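Local coordinates for nucleoside diphosphate kinase (Aquifex aeolicus, PDB 3ZTP), which catalyses transfer of the ATP gamma phosphate to nucleoside diphosphates, working through a phosphorylated enzyme intermediate and so supplying the other nucleoside triphosphates, at residues L20-D25 / A108-D113; F40-T43 / E49-Y52; V64-S69 / K114-I119; A118-D123 / Q129-F134. One frame throughout, in Å; residues are numbered along the deposited sequence.

Contact 1. Residues L20-D25 / A108-D113; sequences LGKILD and AQFGTD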
loop_
_atom_site.group_PDB
_atom_site.type_symbol
_atom_site.label_atom_id
_atom_site.label_comp_id
_atom_site.label_asym_id
_atom_site.label_seq_id
_atom_site.Cartn_x
_atom_site.Cartn_y
_atom_site.Cartn_z
ATOM N N LEU A 20 17.049 14.201 -1.943
ATOM C CA LEU A 20 15.822 13.888 -1.213
ATOM C C LEU A 20 15.901 14.210 0.275
ATOM O O LEU A 20 14.985 14.783 0.865
ATOM C CB LEU A 20 15.513 12.400 -1.370
ATOM C CG LEU A 20 14.380 11.883 -0.485
ATOM C CD1 LEU A 20 13.048 12.531 -0.869
ATOM C CD2 LEU A 20 14.288 10.340 -0.574
ATOM N N GLY A 21 16.972 13.768 0.919
ATOM C CA GLY A 21 17.100 13.982 2.342
ATOM C C GLY A 21 17.221 15.449 2.717
ATOM O O GLY A 21 16.610 15.893 3.689
ATOM N N LYS A 22 17.992 16.204 1.949
ATOM C CA LYS A 22 18.133 17.629 2.197
ATOM C C LYS A 22 16.789 18.343 2.038
ATOM O O LYS A 22 16.452 19.247 2.802
ATOM C CB LYS A 22 19.157 18.245 1.248
ATOM C CG LYS A 22 20.574 17.743 1.480
ATOM C CD LYS A 22 21.558 18.502 0.602
ATOM C CE LYS A 22 23.024 18.062 0.823
ATOM N NZ LYS A 22 23.283 16.718 0.259
ATOM N N ILE A 23 15.990 17.920 1.063
ATOM C CA ILE A 23 14.689 18.533 0.855
ATOM C C ILE A 23 13.747 18.223 2.023
ATOM O O ILE A 23 13.089 19.117 2.555
ATOM C CB ILE A 23 14.116 18.100 -0.484
ATOM C CG1 ILE A 23 14.944 18.720 -1.607
ATOM C CG2 ILE A 23 12.660 18.510 -0.603
ATOM C CD1 ILE A 23 14.601 18.187 -2.994
ATOM N N LEU A 24 13.674 16.955 2.443
ATOM C CA LEU A 24 12.841 16.618 3.584
ATOM C C LEU A 24 13.297 17.357 4.833
ATOM O O LEU A 24 12.466 17.871 5.592
ATOM C CB LEU A 24 12.801 15.110 3.831
ATOM C CG LEU A 24 12.136 14.313 2.720
ATOM C CD1 LEU A 24 12.214 12.832 3.039
ATOM C CD2 LEU A 24 10.660 14.729 2.515
ATOM N N ASP A 25 14.612 17.424 5.059
ATOM C CA ASP A 25 15.162 18.124 6.211
ATOM C C ASP A 25 14.664 19.567 6.234
ATOM O O ASP A 25 14.265 20.096 7.276
ATOM C CB ASP A 25 16.699 18.090 6.189
ATOM C CG ASP A 25 17.304 18.727 7.408
ATOM O OD1 ASP A 25 16.887 18.440 8.525
ATOM O OD2 ASP A 25 18.212 19.570 7.240
ATOM N N ALA A 108 15.873 26.875 -6.257
ATOM C CA ALA A 108 17.170 27.499 -6.450
ATOM C C ALA A 108 18.286 26.522 -6.128
ATOM O O ALA A 108 19.304 26.475 -6.832
ATOM C CB ALA A 108 17.299 28.744 -5.618
ATOM N N GLN A 109 18.128 25.767 -5.054
ATOM C CA GLN A 109 19.180 24.866 -4.589
ATOM C C GLN A 109 19.330 23.622 -5.431
ATOM O O GLN A 109 20.447 23.160 -5.657
ATOM C CB GLN A 109 18.910 24.467 -3.143
ATOM C CG GLN A 109 19.095 25.644 -2.203
ATOM C CD GLN A 109 20.566 25.918 -1.912
ATOM O OE1 GLN A 109 21.066 27.061 -2.073
ATOM N NE2 GLN A 109 21.266 24.881 -1.461
ATOM N N PHE A 110 18.206 23.080 -5.910
ATOM C CA PHE A 110 18.208 21.741 -6.509
ATOM C C PHE A 110 17.576 21.661 -7.893
ATOM O O PHE A 110 17.658 20.619 -8.541
ATOM C CB PHE A 110 17.507 20.733 -5.559
ATOM C CG PHE A 110 18.120 20.688 -4.196
ATOM C CD1 PHE A 110 19.434 20.283 -4.034
ATOM C CD2 PHE A 110 17.421 21.115 -3.111
ATOM C CE1 PHE A 110 20.024 20.269 -2.761
ATOM C CE2 PHE A 110 18.006 21.111 -1.830
ATOM C CZ PHE A 110 19.316 20.690 -1.679
ATOM N N GLY A 111 16.902 22.722 -8.318
ATOM C CA GLY A 111 16.245 22.758 -9.610
ATOM C C GLY A 111 17.190 23.133 -10.723
ATOM O O GLY A 111 18.089 23.960 -10.574
ATOM N N THR A 112 16.983 22.524 -11.881
ATOM C CA THR A 112 17.779 22.801 -13.073
ATOM C C THR A 112 17.199 23.929 -13.905
ATOM O O THR A 112 17.926 24.860 -14.243
ATOM C CB THR A 112 17.897 21.521 -13.919
ATOM O OG1 THR A 112 18.532 20.494 -13.144
ATOM C CG2 THR A 112 18.704 21.762 -15.183
ATOM N N ASP A 113 15.913 23.870 -14.209
ATOM C CA ASP A 113 15.317 24.804 -15.155
ATOM C C ASP A 113 13.824 24.924 -14.833
ATOM O O ASP A 113 13.418 24.624 -13.690
ATOM C CB ASP A 113 15.622 24.348 -16.597
ATOM C CG ASP A 113 15.224 22.921 -16.846
ATOM O OD1 ASP A 113 14.096 22.581 -16.471
ATOM O OD2 ASP A 113 16.006 22.140 -17.423
#
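Ile23 and Phe110 mark the closest backbone approach, their CA atoms 8.8 Å apart, so helix 20-29 and the end of helix 106-110 meet through side chains alone. Phe110 is the last helical residue before Gly111 leaves the helix, and it sends its ring across to the other helix. There the ring meets two consecutive side chains. Lys22 crosses it at about a right angle, with CB 3.8 Å from Phe110 CZ and CD 3.9 Å from that same atom. On the Ile23 side the ring is touched by CG1, which comes within 3.8 Å of Phe110 CD2, while CD1 follows the same flank. Ile23 CG1 lies anti to its own carbonyl carbon (chi1 -69°), which turns the longer branch to Phe110. Gln109 CB sits over one ring face, offset toward the rim.

A serine in place of Phe110 would probably leave Ile23 CG1 and the methylenes of Lys22 without their partner and open a gap between the two helices. Beyond the ring, the Lys22 chain bends at its end, and NZ forms a salt bridge with Asp25 of the second subunit. No hydrogen bond joins the two segments: the contact is purely apolar, and the lysine divides its labour, giving its methylenes to Phe110 and its charge to the subunit interface.

Contact 2. Residues F40-T43 / E49-Y52; sequences FRFT and EFYY. With SO4 (sulfate ion), chain D.
Phe42 and Phe50 touch across the two ends of helix 44-50, the first arm of the helical hairpin that in this family closes over the nucleotide. Phe42 lies in the loop leading into the helix, where Thr43 takes the N-cap position, and Phe50 is the last helical residue before Tyr51. Their rings meet obliquely, with centroids 5.6 Å apart and planes at 55°. The far end of the Phe42 ring does the touching: CZ lies over one face of Phe50, 4.0 Å from its CG, while Phe42 CE1 is 4.0 Å from Phe50 CB. The Phe50 ring is put within reach by its first torsion, CG standing opposite the backbone N (chi1 -179°).

Further aromatic contacts run along each segment. Phe40 CE2 stands 3.6 Å above the plane of the Phe42 ring, over its centre, and Phe50 CD2 covers the centre of one Tyr51 face in the same way. Tyr51 itself aims its hydroxyl at the bound sulfate, probably picked up from the crystallisation liquor. Its OH is modelled 2.5 Å from sulfate O4, very short for a hydrogen bond, so the exact geometry is doubtful; O4 lies at the ring edge near the ring plane.

The aromatic group is wedged between several elements: Phe42 packs on Ile135 of helix 125-135, Phe50 on Leu7 and Ile9 of strand 3-10, and Tyr51 on helix 60-67. Phe50 also meets His120, the predicted phosphohistidine, edge-to-face, which ties this end of helix 44-50 to strand 119-121.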
loop_
_atom_site.group_PDB
_atom_site.type_symbol
_atom_site.label_atom_id
_atom_site.label_comp_id
_atom_site.label_asym_id
_atom_site.label_seq_id
_atom_site.Cartn_x
_atom_site.Cartn_y
_atom_site.Cartn_z
ATOM N N PHE A 40 7.424 5.829 -4.887
ATOM C CA PHE A 40 6.628 5.066 -5.818
ATOM C C PHE A 40 7.043 5.477 -7.220
ATOM O O PHE A 40 7.877 6.377 -7.394
ATOM C CB PHE A 40 5.118 5.293 -5.576
ATOM C CG PHE A 40 4.675 6.675 -5.880
ATOM C CD1 PHE A 40 4.881 7.692 -4.967
ATOM C CD2 PHE A 40 4.096 6.989 -7.119
ATOM C CE1 PHE A 40 4.521 9.006 -5.264
ATOM C CE2 PHE A 40 3.700 8.306 -7.397
ATOM C CZ PHE A 40 3.937 9.301 -6.469
ATOM N N ARG A 41 6.476 4.818 -8.220
ATOM C CA ARG A 41 6.741 5.162 -9.611
ATOM C C ARG A 41 5.415 5.366 -10.327
ATOM O O ARG A 41 4.589 4.444 -10.408
ATOM C CB ARG A 41 7.536 4.058 -10.272
ATOM C CG ARG A 41 7.672 4.255 -11.771
ATOM C CD ARG A 41 9.084 4.369 -12.154
ATOM N NE ARG A 41 9.256 4.601 -13.585
ATOM C CZ ARG A 41 10.320 4.196 -14.247
ATOM N NH1 ARG A 41 11.293 3.554 -13.608
ATOM N NH2 ARG A 41 10.421 4.460 -15.537
ATOM N N PHE A 42 5.172 6.568 -10.818
ATOM C CA PHE A 42 4.024 6.808 -11.685
ATOM C C PHE A 42 4.188 6.004 -12.975
ATOM O O PHE A 42 5.245 6.085 -13.629
ATOM C CB PHE A 42 3.983 8.275 -12.144
ATOM C CG PHE A 42 3.396 9.259 -11.178
ATOM C CD1 PHE A 42 2.062 9.210 -10.810
ATOM C CD2 PHE A 42 4.168 10.303 -10.709
ATOM C CE1 PHE A 42 1.512 10.158 -9.979
ATOM C CE2 PHE A 42 3.615 11.258 -9.866
ATOM C CZ PHE A 42 2.286 11.185 -9.497
ATOM N N THR A 43 3.139 5.280 -13.361
ATOM C CA THR A 43 3.013 4.899 -14.771
ATOM C C THR A 43 2.707 6.160 -15.581
ATOM O O THR A 43 2.255 7.155 -15.037
ATOM C CB THR A 43 1.858 3.922 -14.989
ATOM O OG1 THR A 43 0.642 4.581 -14.629
ATOM C CG2 THR A 43 2.034 2.685 -14.133
ATOM N N GLU A 49 -3.126 11.319 -15.281
ATOM C CA GLU A 49 -4.301 11.558 -14.458
ATOM C C GLU A 49 -4.010 12.541 -13.332
ATOM O O GLU A 49 -4.827 13.402 -13.039
ATOM C CB GLU A 49 -4.801 10.243 -13.856
ATOM C CG GLU A 49 -5.397 9.298 -14.891
ATOM C CD GLU A 49 -5.803 7.951 -14.308
ATOM O OE1 GLU A 49 -5.649 7.711 -13.089
ATOM O OE2 GLU A 49 -6.317 7.133 -15.106
ATOM N N PHE A 50 -2.854 12.404 -12.694
ATOM C CA PHE A 50 -2.490 13.323 -11.623
ATOM C C PHE A 50 -2.459 14.746 -12.151
ATOM O O PHE A 50 -2.958 15.661 -11.508
ATOM C CB PHE A 50 -1.133 12.929 -11.043
ATOM C CG PHE A 50 -0.679 13.807 -9.897
ATOM C CD1 PHE A 50 -1.022 13.495 -8.597
ATOM C CD2 PHE A 50 0.078 14.941 -10.112
ATOM C CE1 PHE A 50 -0.608 14.281 -7.539
ATOM C CE2 PHE A 50 0.469 15.756 -9.050
ATOM C CZ PHE A 50 0.124 15.414 -7.758
ATOM N N TYR A 51 -1.890 14.904 -13.341
ATOM C CA TYR A 51 -1.733 16.211 -13.984
ATOM C C TYR A 51 -2.812 16.515 -15.020
ATOM O O TYR A 51 -2.578 17.274 -15.966
ATOM C CB TYR A 51 -0.360 16.262 -14.656
ATOM C CG TYR A 51 0.775 16.407 -13.686
ATOM C CD1 TYR A 51 0.954 17.578 -12.974
ATOM C CD2 TYR A 51 1.689 15.384 -13.499
ATOM C CE1 TYR A 51 2.017 17.724 -12.086
ATOM C CE2 TYR A 51 2.745 15.527 -12.636
ATOM C CZ TYR A 51 2.899 16.696 -11.934
ATOM O OH TYR A 51 3.967 16.839 -11.062
ATOM N N TYR A 52 -3.996 15.953 -14.835
ATOM C CA TYR A 52 -5.046 16.097 -15.842
ATOM C C TYR A 52 -5.394 17.540 -16.186
ATOM O O TYR A 52 -5.806 17.831 -17.308
ATOM C CB TYR A 52 -6.295 15.345 -15.382
ATOM C CG TYR A 52 -7.149 16.102 -14.392
ATOM C CD1 TYR A 52 -6.894 16.041 -13.028
ATOM C CD2 TYR A 52 -8.234 16.860 -14.824
ATOM C CE1 TYR A 52 -7.678 16.725 -12.123
ATOM C CE2 TYR A 52 -9.024 17.549 -13.929
ATOM C CZ TYR A 52 -8.748 17.471 -12.577
ATOM O OH TYR A 52 -9.530 18.155 -11.684
HETATM S S SO4 D . 4.548 20.562 -11.166
HETATM O O1 SO4 D . 5.458 21.384 -10.377
HETATM O O2 SO4 D . 3.170 20.928 -10.844
HETATM O O3 SO4 D . 4.701 20.790 -12.601
HETATM O O4 SO4 D . 4.801 19.168 -10.923
#

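Contact 3. Residues V64-S69 / K114-I119; sequences VEFMSS and KGKNAI
Phe66 and Lys116 hold the nearest backbone points, CA to CA 8.3 Å, where the last turn of helix 60-67 faces the irregular segment 114-119. Lys116 is the centre of an inverse gamma turn, closed by a weak hydrogen bond from Asn117 N to Gly115 O. The first torsion of Phe66 (chi1 172°) turns CG away from its N and lays the ring toward Lys116, and the lysine chain, extended beyond CG, lies obliquely over the ring. Lys116 CG makes a CH-pi contact, 4.2 Å from the Phe66 ring centroid and 25° off the ring normal; farther along the chain, CE is 4.0 Å from Phe66 CE1. Gly115 O approaches obliquely, 3.9 Å from Phe66 CE2.

The contact joins the second arm of the helical hairpin to the end of the Kpn loop, two elements that flank the nucleotide site in this family. Next to Lys116, Asn117, a predicted ATP-binding residue, is bonded to Lys11 NZ and Thr93 O. Cutting Phe66 back to an alanine is likely to strip the Lys116 methylenes of their aromatic support and leave that chain freer to swing. The helix end behind the ring is tied off by Ser69, whose OG and N both donate to Phe66 O, at 2.6 Å and 3.1 Å.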
loop_
_atom_site.group_PDB
_atom_site.type_symbol
_atom_site.label_atom_id
_atom_site.label_comp_id
_atom_site.label_asym_id
_atom_site.label_seq_id
_atom_site.Cartn_x
_atom_site.Cartn_y
_atom_site.Cartn_z
ATOM N N VAL A 64 4.538 14.390 -18.480
ATOM C CA VAL A 64 4.108 13.048 -18.149
ATOM C C VAL A 64 5.268 12.076 -18.274
ATOM O O VAL A 64 5.464 11.229 -17.399
ATOM C CB VAL A 64 2.960 12.628 -19.042
ATOM C CG1 VAL A 64 2.721 11.113 -18.971
ATOM C CG2 VAL A 64 1.716 13.414 -18.662
ATOM N N GLU A 65 6.045 12.182 -19.349
ATOM C CA GLU A 65 7.198 11.304 -19.529
ATOM C C GLU A 65 8.214 11.500 -18.389
ATOM O O GLU A 65 8.689 10.542 -17.789
ATOM C CB GLU A 65 7.887 11.566 -20.884
ATOM C CG GLU A 65 9.146 10.734 -21.073
ATOM C CD GLU A 65 9.856 10.982 -22.396
ATOM O OE1 GLU A 65 9.957 12.155 -22.811
ATOM O OE2 GLU A 65 10.335 9.997 -23.004
ATOM N N PHE A 66 8.528 12.757 -18.087
ATOM C CA PHE A 66 9.490 13.063 -17.036
ATOM C C PHE A 66 9.040 12.493 -15.694
ATOM O O PHE A 66 9.808 11.845 -14.980
ATOM C CB PHE A 66 9.662 14.580 -16.952
ATOM C CG PHE A 66 10.493 15.048 -15.785
ATOM C CD1 PHE A 66 11.753 14.520 -15.543
ATOM C CD2 PHE A 66 10.018 16.042 -14.956
ATOM C CE1 PHE A 66 12.514 14.981 -14.470
ATOM C CE2 PHE A 66 10.788 16.517 -13.909
ATOM C CZ PHE A 66 12.008 15.977 -13.659
ATOM N N MET A 67 7.787 12.743 -15.353
ATOM C CA MET A 67 7.279 12.344 -14.052
ATOM C C MET A 67 7.071 10.840 -13.891
ATOM O O MET A 67 6.849 10.356 -12.771
ATOM C CB MET A 67 6.015 13.142 -13.693
ATOM C CG MET A 67 6.320 14.609 -13.365
ATOM S SD MET A 67 7.434 14.830 -11.951
ATOM C CE MET A 67 6.367 14.275 -10.610
ATOM N N SER A 68 7.136 10.117 -15.003
ATOM C CA SER A 68 7.063 8.659 -14.995
ATOM C C SER A 68 8.403 8.032 -15.371
ATOM O O SER A 68 8.457 6.826 -15.607
ATOM C CB SER A 68 5.950 8.154 -15.934
ATOM O OG SER A 68 6.115 8.592 -17.275
ATOM N N SER A 69 9.480 8.817 -15.423
ATOM C CA SER A 69 10.777 8.348 -15.927
ATOM C C SER A 69 11.640 7.664 -14.890
ATOM O O SER A 69 12.657 7.074 -15.214
ATOM C CB SER A 69 11.572 9.502 -16.552
ATOM O OG SER A 69 11.972 10.432 -15.565
ATOM N N LYS A 114 12.993 25.348 -15.764
ATOM C CA LYS A 114 11.576 25.528 -15.422
ATOM C C LYS A 114 10.766 24.243 -15.517
ATOM O O LYS A 114 9.606 24.202 -15.081
ATOM C CB LYS A 114 10.946 26.636 -16.288
ATOM C CG LYS A 114 10.784 26.263 -17.743
ATOM C CD LYS A 114 10.544 27.516 -18.599
ATOM C CE LYS A 114 9.263 28.224 -18.229
ATOM N NZ LYS A 114 8.944 29.306 -19.205
ATOM N N GLY A 115 11.347 23.204 -16.114
ATOM C CA GLY A 115 10.693 21.905 -16.215
ATOM C C GLY A 115 11.262 20.927 -15.199
ATOM O O GLY A 115 10.531 20.348 -14.383
ATOM N N LYS A 116 12.568 20.715 -15.254
ATOM C CA LYS A 116 13.258 19.924 -14.249
ATOM C C LYS A 116 13.560 20.838 -13.086
ATOM O O LYS A 116 14.656 21.407 -12.968
ATOM C CB LYS A 116 14.535 19.289 -14.812
ATOM C CG LYS A 116 14.215 18.249 -15.888
ATOM C CD LYS A 116 15.447 17.487 -16.331
ATOM C CE LYS A 116 15.054 16.324 -17.243
ATOM N NZ LYS A 116 16.093 15.260 -17.278
ATOM N N ASN A 117 12.536 21.012 -12.252
ATOM C CA ASN A 117 12.579 21.999 -11.181
ATOM C C ASN A 117 12.409 21.386 -9.801
ATOM O O ASN A 117 11.838 22.011 -8.902
ATOM C CB ASN A 117 11.565 23.124 -11.403
ATOM C CG ASN A 117 10.143 22.654 -11.363
ATOM O OD1 ASN A 117 9.862 21.473 -11.242
ATOM N ND2 ASN A 117 9.226 23.602 -11.494
ATOM N N ALA A 118 12.899 20.163 -9.653
ATOM C CA ALA A 118 13.126 19.485 -8.366
ATOM C C ALA A 118 11.907 18.989 -7.630
ATOM O O ALA A 118 11.975 17.937 -7.004
ATOM C CB ALA A 118 13.989 20.346 -7.420
ATOM N N ILE A 119 10.829 19.757 -7.620
ATOM C CA ILE A 119 9.751 19.510 -6.676
ATOM C C ILE A 119 8.444 20.081 -7.195
ATOM O O ILE A 119 8.410 21.108 -7.868
ATOM C CB ILE A 119 10.111 20.096 -5.271
ATOM C CG1 ILE A 119 9.118 19.686 -4.184
ATOM C CG2 ILE A 119 10.288 21.633 -5.337
ATOM C CD1 ILE A 119 9.660 19.926 -2.782
#

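Contact 4. Residues A118-D123 / Q129-F134; sequences AIHASD and QYEICF. With SO4 (sulfate ion), chain D.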
loop_
_atom_site.group_PDB
_atom_site.type_symbol
_atom_site.label_atom_id
_atom_site.label_comp_id
_atom_site.label_asym_id
_atom_site.label_seq_id
_atom_site.Cartn_x
_atom_site.Cartn_y
_atom_site.Cartn_z
ATOM N N ALA A 118 12.899 20.163 -9.653
ATOM C CA ALA A 118 13.126 19.485 -8.366
ATOM C C ALA A 118 11.907 18.989 -7.630
ATOM O O ALA A 118 11.975 17.937 -7.004
ATOM C CB ALA A 118 13.989 20.346 -7.420
ATOM N N ILE A 119 10.829 19.757 -7.620
ATOM C CA ILE A 119 9.751 19.510 -6.676
ATOM C C ILE A 119 8.444 20.081 -7.195
ATOM O O ILE A 119 8.410 21.108 -7.868
ATOM C CB ILE A 119 10.111 20.096 -5.271
ATOM C CG1 ILE A 119 9.118 19.686 -4.184
ATOM C CG2 ILE A 119 10.288 21.633 -5.337
ATOM C CD1 ILE A 119 9.660 19.926 -2.782
ATOM N N HIS A 120 7.371 19.360 -6.886
ATOM C CA HIS A 120 5.990 19.763 -7.067
ATOM C C HIS A 120 5.402 20.092 -5.693
ATOM O O HIS A 120 5.656 19.357 -4.735
ATOM C CB HIS A 120 5.174 18.589 -7.626
ATOM C CG HIS A 120 3.699 18.817 -7.569
ATOM N ND1 HIS A 120 3.017 19.447 -8.580
ATOM C CD2 HIS A 120 2.792 18.544 -6.608
ATOM C CE1 HIS A 120 1.740 19.538 -8.251
ATOM N NE2 HIS A 120 1.580 18.998 -7.062
ATOM N N ALA A 121 4.581 21.129 -5.599
ATOM C CA ALA A 121 3.724 21.323 -4.428
ATOM C C ALA A 121 2.335 21.723 -4.861
ATOM O O ALA A 121 2.164 22.423 -5.865
ATOM C CB ALA A 121 4.291 22.378 -3.485
ATOM N N SER A 122 1.342 21.298 -4.101
ATOM C CA SER A 122 -0.042 21.688 -4.385
ATOM C C SER A 122 -0.198 23.212 -4.416
ATOM O O SER A 122 0.422 23.935 -3.648
ATOM C CB SER A 122 -0.970 21.132 -3.302
ATOM O OG SER A 122 -0.784 19.748 -3.112
ATOM N N ASP A 123 -1.095 23.656 -5.278
ATOM C CA ASP A 123 -1.296 25.075 -5.577
ATOM C C ASP A 123 -2.292 25.735 -4.643
ATOM O O ASP A 123 -2.199 26.922 -4.377
ATOM C CB ASP A 123 -1.806 25.218 -7.016
ATOM C CG ASP A 123 -2.118 26.661 -7.398
ATOM O OD1 ASP A 123 -1.171 27.467 -7.495
ATOM O OD2 ASP A 123 -3.309 26.977 -7.637
ATOM N N GLN A 129 -6.303 18.706 -1.889
ATOM C CA GLN A 129 -7.218 17.615 -1.557
ATOM C C GLN A 129 -7.170 16.527 -2.640
ATOM O O GLN A 129 -7.082 15.329 -2.334
ATOM C CB GLN A 129 -8.631 18.159 -1.410
ATOM C CG GLN A 129 -9.687 17.113 -1.121
ATOM C CD GLN A 129 -11.057 17.728 -0.883
ATOM O OE1 GLN A 129 -11.280 18.399 0.124
ATOM N NE2 GLN A 129 -11.976 17.512 -1.817
ATOM N N TYR A 130 -7.266 16.929 -3.897
ATOM C CA TYR A 130 -7.168 15.987 -5.013
ATOM C C TYR A 130 -5.850 15.249 -5.056
ATOM O O TYR A 130 -5.787 14.028 -5.212
ATOM C CB TYR A 130 -7.346 16.726 -6.354
ATOM C CG TYR A 130 -7.105 15.840 -7.573
ATOM C CD1 TYR A 130 -8.059 14.938 -7.969
ATOM C CD2 TYR A 130 -5.917 15.901 -8.309
ATOM C CE1 TYR A 130 -7.860 14.119 -9.059
ATOM C CE2 TYR A 130 -5.708 15.068 -9.407
ATOM C CZ TYR A 130 -6.692 14.177 -9.768
ATOM O OH TYR A 130 -6.568 13.322 -10.848
ATOM N N GLU A 131 -4.761 15.992 -4.938
ATOM C CA GLU A 131 -3.452 15.416 -5.088
ATOM C C GLU A 131 -3.090 14.493 -3.933
ATOM O O GLU A 131 -2.496 13.424 -4.149
ATOM C CB GLU A 131 -2.425 16.543 -5.162
ATOM C CG GLU A 131 -2.564 17.368 -6.445
ATOM C CD GLU A 131 -1.601 18.523 -6.530
ATOM O OE1 GLU A 131 -0.748 18.686 -5.646
ATOM O OE2 GLU A 131 -1.701 19.271 -7.519
ATOM N N ILE A 132 -3.432 14.888 -2.707
ATOM C CA ILE A 132 -3.180 14.006 -1.562
ATOM C C ILE A 132 -3.919 12.697 -1.755
ATOM O O ILE A 132 -3.307 11.642 -1.593
ATOM C CB ILE A 132 -3.574 14.688 -0.261
ATOM C CG1 ILE A 132 -2.603 15.835 0.029
ATOM C CG2 ILE A 132 -3.572 13.686 0.875
ATOM C CD1 ILE A 132 -3.041 16.739 1.181
ATOM N N CYS A 133 -5.204 12.735 -2.093
ATOM C CA CYS A 133 -5.969 11.510 -2.307
ATOM C C CYS A 133 -5.455 10.707 -3.496
ATOM O O CYS A 133 -5.598 9.478 -3.536
ATOM C CB CYS A 133 -7.446 11.841 -2.501
ATOM S SG CYS A 133 -8.272 12.316 -0.963
ATOM N N PHE A 134 -4.872 11.363 -4.478
ATOM C CA PHE A 134 -4.374 10.613 -5.608
ATOM C C PHE A 134 -3.245 9.676 -5.183
ATOM O O PHE A 134 -3.116 8.561 -5.704
ATOM C CB PHE A 134 -3.890 11.525 -6.731
ATOM C CG PHE A 134 -3.810 10.826 -8.048
ATOM C CD1 PHE A 134 -2.705 10.094 -8.429
ATOM C CD2 PHE A 134 -4.908 10.835 -8.869
ATOM C CE1 PHE A 134 -2.684 9.412 -9.642
ATOM C CE2 PHE A 134 -4.892 10.161 -10.090
ATOM C CZ PHE A 134 -3.779 9.440 -10.461
HETATM S S SO4 D . 4.548 20.562 -11.166
HETATM O O1 SO4 D . 5.458 21.384 -10.377
HETATM O O2 SO4 D . 3.170 20.928 -10.844
HETATM O O3 SO4 D . 4.701 20.790 -12.601
HETATM O O4 SO4 D . 4.801 19.168 -10.923
HETATM O O HOH W 1 -1.460 21.930 -7.634
#
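His120 and Glu131 reach for each other from opposite directions: the imidazole swings out with its first torsion near trans (chi1 168°), and the glutamate, CG anti to its carbonyl carbon, extends fully from helix 125-135. They meet in a nearly straight hydrogen bond, His120 NE2 to Glu131 OE1, 2.7 Å long with an N-H...O angle of 175°. OE1 lies in the imidazole plane, but the ring and carboxylate planes are 52° apart, and NE2 comes in from above the carboxylate plane.

Ser122 OG donates to the same oxygen, also 2.7 Å from Glu131 OE1, and from the opposite carboxylate face. OE1 is thus gripped from both sides, which should fix the carboxylate's rotation. Ser122 OG is itself held by Leu7 N of the adjoining strand. A water links the other oxygen back to the first segment, 2.7 Å from Glu131 OE2 and 2.9 Å from Asp123 N.

On the other side of CE1 from NE2, His120 ND1 donates to sulfate O2 at 2.7 Å. Two residues after Glu131, Cys133, which is modelled in two conformers, is disulfide-linked to Cys133 of the third subunit. His120 is the predicted phosphohistidine and ND1 is its pros nitrogen, so the sulfate sits much as a phosphate might; NE2 tethered by a glutamate, leaving ND1 to face the substrate, is the hallmark of the nucleoside diphosphate kinase active site.

In the fold
Contact 4 holds His120, the predicted phosphohistidine, and the others are arranged about it. Contact 2 lies closest to its chemistry: their centres are 11 Å apart, both touch the sulfate, and Phe50 CZ packs 3.6 Å from Glu131 CG. Contact 3 shares Ala118 and Ile119 with contact 4, so the strand bearing the histidine continues directly from the segment that packs against Phe66. Contacts 2 and 3 join where Arg41 NH2 reaches Ser68 O at 3.1 Å, a probable hydrogen bond. Contact 1 is the most distant from contact 4, about 17 Å between centres, yet Ile23 CG2 still packs 4.0 Å from Ile119 CD1.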